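Local coordinates for SnoK (Streptomyces nogalater, PDB 5EPA), which acts as a non-heme iron, 2-oxoglutarate-dependent carbocyclase in the biosynthesis of the polyketide nogalamycin, at residues A[137-141]-A[142-146]; A[196-200]-A[201-205]; A[23-27]-A[28-32]. All blocks are in the same frame, centred on the assembly; numbering follows the deposited sequence.

Contact 1. Residues A[137-141]-A[142-146]; sequences TGLPL and NELSA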
loop_
_atom_site.group_PDB
_atom_site.type_symbol
_atom_site.label_atom_id
_atom_site.label_comp_id
_atom_site.label_asym_id
_atom_site.label_seq_id
_atom_site.Cartn_x
_atom_site.Cartn_y
_atom_site.Cartn_z
ATOM N N THR A 137 -0.199 -7.615 -9.103
ATOM C CA THR A 137 -1.061 -8.720 -9.487
ATOM C C THR A 137 -2.557 -8.368 -9.356
ATOM O O THR A 137 -3.379 -8.743 -10.184
ATOM C CB THR A 137 -0.729 -9.938 -8.605
ATOM O OG1 THR A 137 0.654 -10.347 -8.834
ATOM C CG2 THR A 137 -1.646 -11.091 -8.882
ATOM N N GLY A 138 -2.895 -7.641 -8.298
ATOM C CA GLY A 138 -4.266 -7.223 -8.037
ATOM C C GLY A 138 -4.690 -5.808 -8.454
ATOM O O GLY A 138 -5.808 -5.387 -8.156
ATOM N N LEU A 139 -3.819 -5.072 -9.140
ATOM C CA LEU A 139 -4.163 -3.748 -9.666
ATOM C C LEU A 139 -4.727 -3.870 -11.062
ATOM O O LEU A 139 -4.141 -4.529 -11.911
ATOM C CB LEU A 139 -2.943 -2.842 -9.711
ATOM C CG LEU A 139 -2.497 -2.297 -8.340
ATOM C CD1 LEU A 139 -1.128 -1.661 -8.453
ATOM C CD2 LEU A 139 -3.464 -1.295 -7.740
ATOM N N PRO A 140 -5.894 -3.270 -11.310
ATOM C CA PRO A 140 -6.589 -3.388 -12.606
ATOM C C PRO A 140 -6.033 -2.384 -13.606
ATOM O O PRO A 140 -6.772 -1.560 -14.171
ATOM C CB PRO A 140 -8.030 -3.091 -12.238
ATOM C CG PRO A 140 -7.905 -2.069 -11.128
ATOM C CD PRO A 140 -6.668 -2.449 -10.352
ATOM N N LEU A 141 -4.725 -2.466 -13.829
ATOM C CA LEU A 141 -3.981 -1.509 -14.612
ATOM C C LEU A 141 -3.017 -2.166 -15.579
ATOM O O LEU A 141 -2.567 -3.275 -15.342
ATOM C CB LEU A 141 -3.169 -0.594 -13.714
ATOM C CG LEU A 141 -3.944 0.135 -12.630
ATOM C CD1 LEU A 141 -2.969 0.894 -11.782
ATOM C CD2 LEU A 141 -4.974 1.109 -13.192
ATOM N N ASN A 142 -2.801 -1.498 -16.713
ATOM C CA ASN A 142 -1.729 -1.826 -17.617
ATOM C C ASN A 142 -0.655 -0.843 -17.357
ATOM O O ASN A 142 -0.875 0.200 -16.718
ATOM C CB ASN A 142 -2.060 -1.587 -19.068
ATOM C CG ASN A 142 -3.036 -2.577 -19.595
ATOM O OD1 ASN A 142 -2.802 -3.771 -19.485
ATOM N ND2 ASN A 142 -4.130 -2.089 -20.230
ATOM N N GLU A 143 0.515 -1.158 -17.885
ATOM C CA GLU A 143 1.505 -0.121 -18.109
ATOM C C GLU A 143 2.211 0.258 -16.805
ATOM O O GLU A 143 2.568 1.442 -16.548
ATOM C CB GLU A 143 0.827 1.075 -18.796
ATOM C CG GLU A 143 1.722 1.602 -19.843
ATOM C CD GLU A 143 1.940 0.622 -20.977
ATOM O OE1 GLU A 143 0.978 0.005 -21.505
ATOM O OE2 GLU A 143 3.119 0.477 -21.358
ATOM N N LEU A 144 2.424 -0.756 -15.961
ATOM C CA LEU A 144 3.101 -0.424 -14.689
ATOM C C LEU A 144 4.579 -0.529 -14.760
ATOM O O LEU A 144 5.146 -1.503 -15.278
ATOM C CB LEU A 144 2.602 -1.067 -13.377
ATOM C CG LEU A 144 1.083 -1.050 -13.316
ATOM C CD1 LEU A 144 0.607 -1.625 -12.003
ATOM C CD2 LEU A 144 0.553 0.362 -13.516
ATOM N N SER A 145 5.191 0.481 -14.162
ATOM C CA SER A 145 6.608 0.597 -14.162
ATOM C C SER A 145 7.098 1.055 -12.790
ATOM O O SER A 145 7.803 0.316 -12.114
ATOM C CB SER A 145 6.986 1.563 -15.265
ATOM O OG SER A 145 8.377 1.733 -15.326
ATOM N N ALA A 146 6.719 2.256 -12.381
ATOM C CA ALA A 146 7.233 2.830 -11.153
ATOM C C ALA A 146 6.184 2.898 -10.076
ATOM O O ALA A 146 6.405 3.495 -9.036
ATOM C CB ALA A 146 7.782 4.214 -11.438
#
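Leu144 reaches back to two leucines of 137-141, one methyl for each. Leu144 CD2 presses on Leu141 CB at 3.8 Å, and Leu144 CD1 meets Leu139 CD1 at 4.0 Å. Both approaches are crosswise, Leu144 lying at about a right angle to each partner. The backbone makes this possible: Glu143 takes positive phi and psi (78° and 36°), so the chain bends there and the Leu144 side chain is directed back at 137-141. Its CG lies anti to the carbonyl carbon (chi1 -43°), which helps aim the two methyls. Before the bend, Pro140 centres an inverse gamma turn, closed by a weak bond from Leu141 N to Leu139 O (2.9 Å). The kink points Pro140 away from 142-146, while Leu139 and Leu141 both meet Leu144. Further out, Leu139 rests on Tyr115 of strand 112-122 and Leu141 on Met241 of strand 233-242. Asn142 pairs through its backbone with Thr246, and Asp242 takes the amides of Ser145 and Ala146. The Leu139 side chain comes within about 8 Å of the bound iron and of 2-oxoglutarate. This loop follows closely after the His-X-Asp iron motif (His133, Asp135) of the cupin-type double-stranded beta-helix found in PhyH-family oxygenases.

Contact 2. Residues A[196-200]-A[201-205]; sequences PDYPW and QPRVA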
loop_
_atom_site.group_PDB
_atom_site.type_symbol
_atom_site.label_atom_id
_atom_site.label_comp_id
_atom_site.label_asym_id
_atom_site.label_seq_id
_atom_site.Cartn_x
_atom_site.Cartn_y
_atom_site.Cartn_z
ATOM N N PRO A 196 9.592 -20.255 -7.799
ATOM C CA PRO A 196 10.090 -21.432 -7.061
ATOM C C PRO A 196 11.092 -21.130 -5.957
ATOM O O PRO A 196 11.136 -21.833 -4.953
ATOM C CB PRO A 196 10.751 -22.265 -8.147
ATOM C CG PRO A 196 9.968 -21.922 -9.368
ATOM C CD PRO A 196 9.609 -20.468 -9.248
ATOM N N ASP A 197 11.871 -20.087 -6.131
ATOM C CA ASP A 197 12.884 -19.736 -5.143
ATOM C C ASP A 197 12.343 -18.910 -3.954
ATOM O O ASP A 197 13.094 -18.623 -3.015
ATOM C CB ASP A 197 14.001 -18.986 -5.835
ATOM C CG ASP A 197 15.347 -19.223 -5.194
ATOM O OD1 ASP A 197 15.785 -20.390 -5.088
ATOM O OD2 ASP A 197 15.960 -18.209 -4.756
ATOM N N TYR A 198 11.059 -18.548 -3.985
ATOM C CA TYR A 198 10.446 -17.754 -2.907
ATOM C C TYR A 198 10.782 -18.254 -1.507
ATOM O O TYR A 198 11.205 -17.484 -0.669
ATOM C CB TYR A 198 8.904 -17.633 -3.061
ATOM C CG TYR A 198 8.202 -17.074 -1.831
ATOM C CD1 TYR A 198 8.538 -15.827 -1.331
ATOM C CD2 TYR A 198 7.241 -17.797 -1.156
ATOM C CE1 TYR A 198 7.963 -15.341 -0.172
ATOM C CE2 TYR A 198 6.670 -17.324 0.009
ATOM C CZ TYR A 198 7.037 -16.096 0.503
ATOM O OH TYR A 198 6.414 -15.562 1.632
ATOM N N PRO A 199 10.598 -19.544 -1.257
ATOM C CA PRO A 199 10.858 -20.029 0.097
ATOM C C PRO A 199 12.309 -19.892 0.620
ATOM O O PRO A 199 12.507 -19.998 1.825
ATOM C CB PRO A 199 10.476 -21.535 0.033
ATOM C CG PRO A 199 9.857 -21.776 -1.298
ATOM C CD PRO A 199 10.238 -20.628 -2.186
ATOM N N TRP A 200 13.272 -19.660 -0.263
ATOM C CA TRP A 200 14.681 -19.500 0.111
ATOM C C TRP A 200 15.129 -18.042 0.138
ATOM O O TRP A 200 16.298 -17.738 0.399
ATOM C CB TRP A 200 15.554 -20.328 -0.838
ATOM C CG TRP A 200 14.977 -21.680 -0.970
ATOM C CD1 TRP A 200 14.478 -22.248 -2.096
ATOM C CD2 TRP A 200 14.732 -22.604 0.085
ATOM N NE1 TRP A 200 13.924 -23.446 -1.811
ATOM C CE2 TRP A 200 14.076 -23.705 -0.477
ATOM C CE3 TRP A 200 15.008 -22.613 1.461
ATOM C CZ2 TRP A 200 13.712 -24.835 0.280
ATOM C CZ3 TRP A 200 14.625 -23.708 2.216
ATOM C CH2 TRP A 200 13.997 -24.816 1.623
ATOM N N GLN A 201 14.180 -17.135 -0.065
ATOM C CA GLN A 201 14.464 -15.703 0.033
ATOM C C GLN A 201 14.331 -15.202 1.468
ATOM O O GLN A 201 13.465 -15.622 2.200
ATOM C CB GLN A 201 13.500 -14.898 -0.825
ATOM C CG GLN A 201 13.562 -15.247 -2.291
ATOM C CD GLN A 201 14.890 -14.879 -2.911
ATOM O OE1 GLN A 201 15.292 -13.734 -2.871
ATOM N NE2 GLN A 201 15.574 -15.851 -3.472
ATOM N N PRO A 202 15.184 -14.267 1.849
ATOM C CA PRO A 202 15.026 -13.622 3.121
ATOM C C PRO A 202 13.737 -12.776 3.206
ATOM O O PRO A 202 13.282 -12.271 2.217
ATOM C CB PRO A 202 16.257 -12.707 3.225
ATOM C CG PRO A 202 16.909 -12.688 1.898
ATOM C CD PRO A 202 16.367 -13.803 1.093
ATOM N N ARG A 203 13.252 -12.594 4.425
ATOM C CA ARG A 203 12.007 -11.903 4.745
ATOM C C ARG A 203 12.287 -10.875 5.864
ATOM O O ARG A 203 12.726 -11.253 6.945
ATOM C CB ARG A 203 11.029 -12.963 5.242
ATOM C CG ARG A 203 9.591 -12.633 5.190
ATOM C CD ARG A 203 8.728 -13.635 5.997
ATOM N NE ARG A 203 8.674 -14.901 5.264
ATOM C CZ ARG A 203 7.886 -15.932 5.585
ATOM N NH1 ARG A 203 7.073 -15.860 6.645
ATOM N NH2 ARG A 203 7.923 -17.034 4.824
ATOM N N VAL A 204 12.067 -9.590 5.609
ATOM C CA VAL A 204 12.411 -8.544 6.584
ATOM C C VAL A 204 11.182 -7.942 7.210
ATOM O O VAL A 204 10.365 -7.341 6.505
ATOM C CB VAL A 204 13.175 -7.364 5.957
ATOM C CG1 VAL A 204 13.704 -6.451 7.061
ATOM C CG2 VAL A 204 14.357 -7.875 5.166
ATOM N N ALA A 205 11.056 -8.054 8.526
ATOM C CA ALA A 205 9.956 -7.437 9.239
ATOM C C ALA A 205 10.352 -6.039 9.631
ATOM O O ALA A 205 11.442 -5.828 10.165
ATOM C CB ALA A 205 9.603 -8.246 10.470
HETATM O O HOH W 1 10.552 -16.385 2.366
#
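The Tyr198 ring and the Arg203 guanidinium lie in almost the same orientation, their planes 4° apart, but they are not stacked: the nearest approach is Tyr198 OH to Arg203 NH2, 3.8 Å and oblique. A water lies in the guanidinium plane, at its edge. The indole of Trp200 has Pro199 on one face, with CB 4.2 Å above the ring and over its centre. Tyr198 and Trp200 belong to a short 3-10 turn, residues 198-200; Arg203 lies beyond it, just before strand 204-206 at the edge of the four-stranded sheet of the cupin fold. Trp200 N bonds to Asp197 O at 2.9 Å, and Gln201 N follows with a nearly straight bond to Tyr198 O at 3.1 Å, coming from above the carbonyl plane. Gln201 also folds back along the turn. The bend at its chi2 (-66°) carries the amide over, and Gln201 NE2 gives a weak bond to Asp197 OD2 at 2.7 Å, the amide and carboxylate planes turned 54° apart. With an alanine here, Asp197 would probably lose its amide mate and its carboxylate would be freer to turn, and the packing of this side chain on Val167 and Trp195 would go too. Towards strand 222-224, Tyr198 and Arg203 both touch Met223, next in sequence to the iron ligand His222. The same water that borders the guanidinium bridges the two segments, donating to Gln201 O at 3.0 Å and to Tyr198 O at 3.3 Å.

Contact 3. Residues A[23-27]-A[28-32]; sequences ENLSK and EAVRF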
loop_
_atom_site.group_PDB
_atom_site.type_symbol
_atom_site.label_atom_id
_atom_site.label_comp_id
_atom_site.label_asym_id
_atom_site.label_seq_id
_atom_site.Cartn_x
_atom_site.Cartn_y
_atom_site.Cartn_z
ATOM N N GLU A 23 12.286 17.268 0.730
ATOM C CA GLU A 23 13.473 18.062 0.455
ATOM C C GLU A 23 14.719 17.437 1.092
ATOM O O GLU A 23 15.790 17.500 0.520
ATOM C CB GLU A 23 13.287 19.513 0.978
ATOM C CG GLU A 23 14.391 20.495 0.596
ATOM C CD GLU A 23 15.555 20.581 1.623
ATOM O OE1 GLU A 23 15.430 20.216 2.822
ATOM O OE2 GLU A 23 16.659 21.018 1.217
ATOM N N ASN A 24 14.597 16.912 2.314
ATOM C CA ASN A 24 15.789 16.446 3.068
ATOM C C ASN A 24 16.004 14.932 2.953
ATOM O O ASN A 24 16.915 14.380 3.532
ATOM C CB ASN A 24 15.749 16.914 4.552
ATOM C CG ASN A 24 14.726 16.162 5.401
ATOM O OD1 ASN A 24 14.291 15.063 5.075
ATOM N ND2 ASN A 24 14.341 16.756 6.501
ATOM N N LEU A 25 15.107 14.268 2.242
ATOM C CA LEU A 25 15.246 12.837 1.982
ATOM C C LEU A 25 16.635 12.528 1.416
ATOM O O LEU A 25 17.076 13.167 0.458
ATOM C CB LEU A 25 14.165 12.410 0.997
ATOM C CG LEU A 25 14.177 10.944 0.539
ATOM C CD1 LEU A 25 13.583 10.019 1.585
ATOM C CD2 LEU A 25 13.397 10.812 -0.764
ATOM N N SER A 26 17.327 11.565 2.009
ATOM C CA SER A 26 18.693 11.289 1.588
ATOM C C SER A 26 18.745 10.499 0.293
ATOM O O SER A 26 17.898 9.678 0.027
ATOM C CB SER A 26 19.483 10.548 2.685
ATOM O OG SER A 26 18.866 9.300 3.019
ATOM N N LYS A 27 19.784 10.739 -0.477
ATOM C CA LYS A 27 20.142 9.900 -1.589
ATOM C C LYS A 27 20.279 8.436 -1.224
ATOM O O LYS A 27 19.968 7.573 -2.023
ATOM C CB LYS A 27 21.483 10.388 -2.114
ATOM C CG LYS A 27 21.298 11.612 -2.977
ATOM C CD LYS A 27 22.582 12.138 -3.580
ATOM C CE LYS A 27 22.319 13.522 -4.196
ATOM N NZ LYS A 27 21.868 14.570 -3.217
ATOM N N GLU A 28 20.727 8.159 -0.019
ATOM C CA GLU A 28 20.885 6.788 0.452
ATOM C C GLU A 28 19.532 6.100 0.596
ATOM O O GLU A 28 19.365 4.913 0.289
ATOM C CB GLU A 28 21.617 6.774 1.823
ATOM C CG GLU A 28 23.088 7.275 1.861
ATOM C CD GLU A 28 23.291 8.782 1.551
ATOM O OE1 GLU A 28 22.442 9.601 1.978
ATOM O OE2 GLU A 28 24.334 9.147 0.921
ATOM N N ALA A 29 18.561 6.835 1.103
ATOM C CA ALA A 29 17.216 6.292 1.222
ATOM C C ALA A 29 16.601 5.980 -0.143
ATOM O O ALA A 29 15.948 4.949 -0.325
ATOM C CB ALA A 29 16.312 7.258 1.978
ATOM N N VAL A 30 16.842 6.843 -1.110
ATOM C CA VAL A 30 16.393 6.591 -2.468
ATOM C C VAL A 30 17.093 5.357 -3.078
ATOM O O VAL A 30 16.440 4.498 -3.673
ATOM C CB VAL A 30 16.675 7.800 -3.368
ATOM C CG1 VAL A 30 16.370 7.472 -4.821
ATOM C CG2 VAL A 30 15.860 8.993 -2.885
ATOM N N ARG A 31 18.404 5.251 -2.892
ATOM C CA ARG A 31 19.133 4.095 -3.371
ATOM C C ARG A 31 18.654 2.810 -2.693
ATOM O O ARG A 31 18.511 1.779 -3.340
ATOM C CB ARG A 31 20.640 4.305 -3.208
ATOM C CG ARG A 31 21.508 3.166 -3.738
ATOM C CD ARG A 31 23.001 3.456 -3.640
ATOM N NE ARG A 31 23.456 3.869 -2.290
ATOM C CZ ARG A 31 23.825 5.105 -1.852
ATOM N NH1 ARG A 31 23.824 6.209 -2.629
ATOM N NH2 ARG A 31 24.209 5.240 -0.571
ATOM N N PHE A 32 18.390 2.866 -1.398
ATOM C CA PHE A 32 17.908 1.693 -0.675
ATOM C C PHE A 32 16.613 1.225 -1.279
ATOM O O PHE A 32 16.416 0.041 -1.536
ATOM C CB PHE A 32 17.716 2.033 0.803
ATOM C CG PHE A 32 17.378 0.850 1.684
ATOM C CD1 PHE A 32 16.083 0.387 1.787
ATOM C CD2 PHE A 32 18.352 0.222 2.419
ATOM C CE1 PHE A 32 15.757 -0.691 2.587
ATOM C CE2 PHE A 32 18.038 -0.879 3.232
ATOM C CZ PHE A 32 16.730 -1.312 3.342
HETATM O O HOH W 2 21.722 12.727 0.812
#
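Leu25 packs its two methyls on the first turn of helix 27-36: CD2 meets Val30 CG2 at 3.7 Å and CD1 meets Ala29 CB at 3.9 Å. Leu25 and Val30, which cross at about a right angle, flank the N-cap as a hydrophobic staple. This is the close-packed side, continued inward by Ile41, Ile103 and Leu107. Ser26 is the N-cap. Its OG sits between the backbone N and the carbonyl carbon (chi1 60°), which swings it over the turn to accept from Ala29 N at 3.1 Å. The backbone bonds then begin, Val30 N to Ser26 O at 3.2 Å and Arg31 N to Lys27 O at 2.9 Å. The outer side is much looser and lined with the charged side chains of Lys27, Glu28 and Arg31. Glu28 is bent at chi2, so its carboxylate turns back towards Ser26, and a water accepting from Lys27 N (3.1 Å) gives Glu28 OE1 a weak bond. Arg31 lays its guanidinium over Glu28 CA, off towards the rim. Two of the amides that a helix start leaves without a carbonyl partner are thus met by a serine hydroxyl and a water, and the acidic Glu28 there would probably also suit the positive end of the helix dipole.

In the fold
All three contacts are local, joining residues on one continuous stretch, and none touches another. Contact 1 is the most interior, about 13 Å from the chain centre to its own centre, against about 20 Å for contacts 2 and 3, which are surface contacts. Its chemistry follows: between its segments it is leucine on leucine, whereas contact 2 relies on polar side chains, backbone and water, and contact 3 joins an apolar patch to a helix cap. Contacts 1 and 3 both lean on the seven-stranded sheet, contact 3 at its edge strand 38-41 and away from the annotated sites. Contact 2 runs from a loop into the edge strand of the four-stranded sheet.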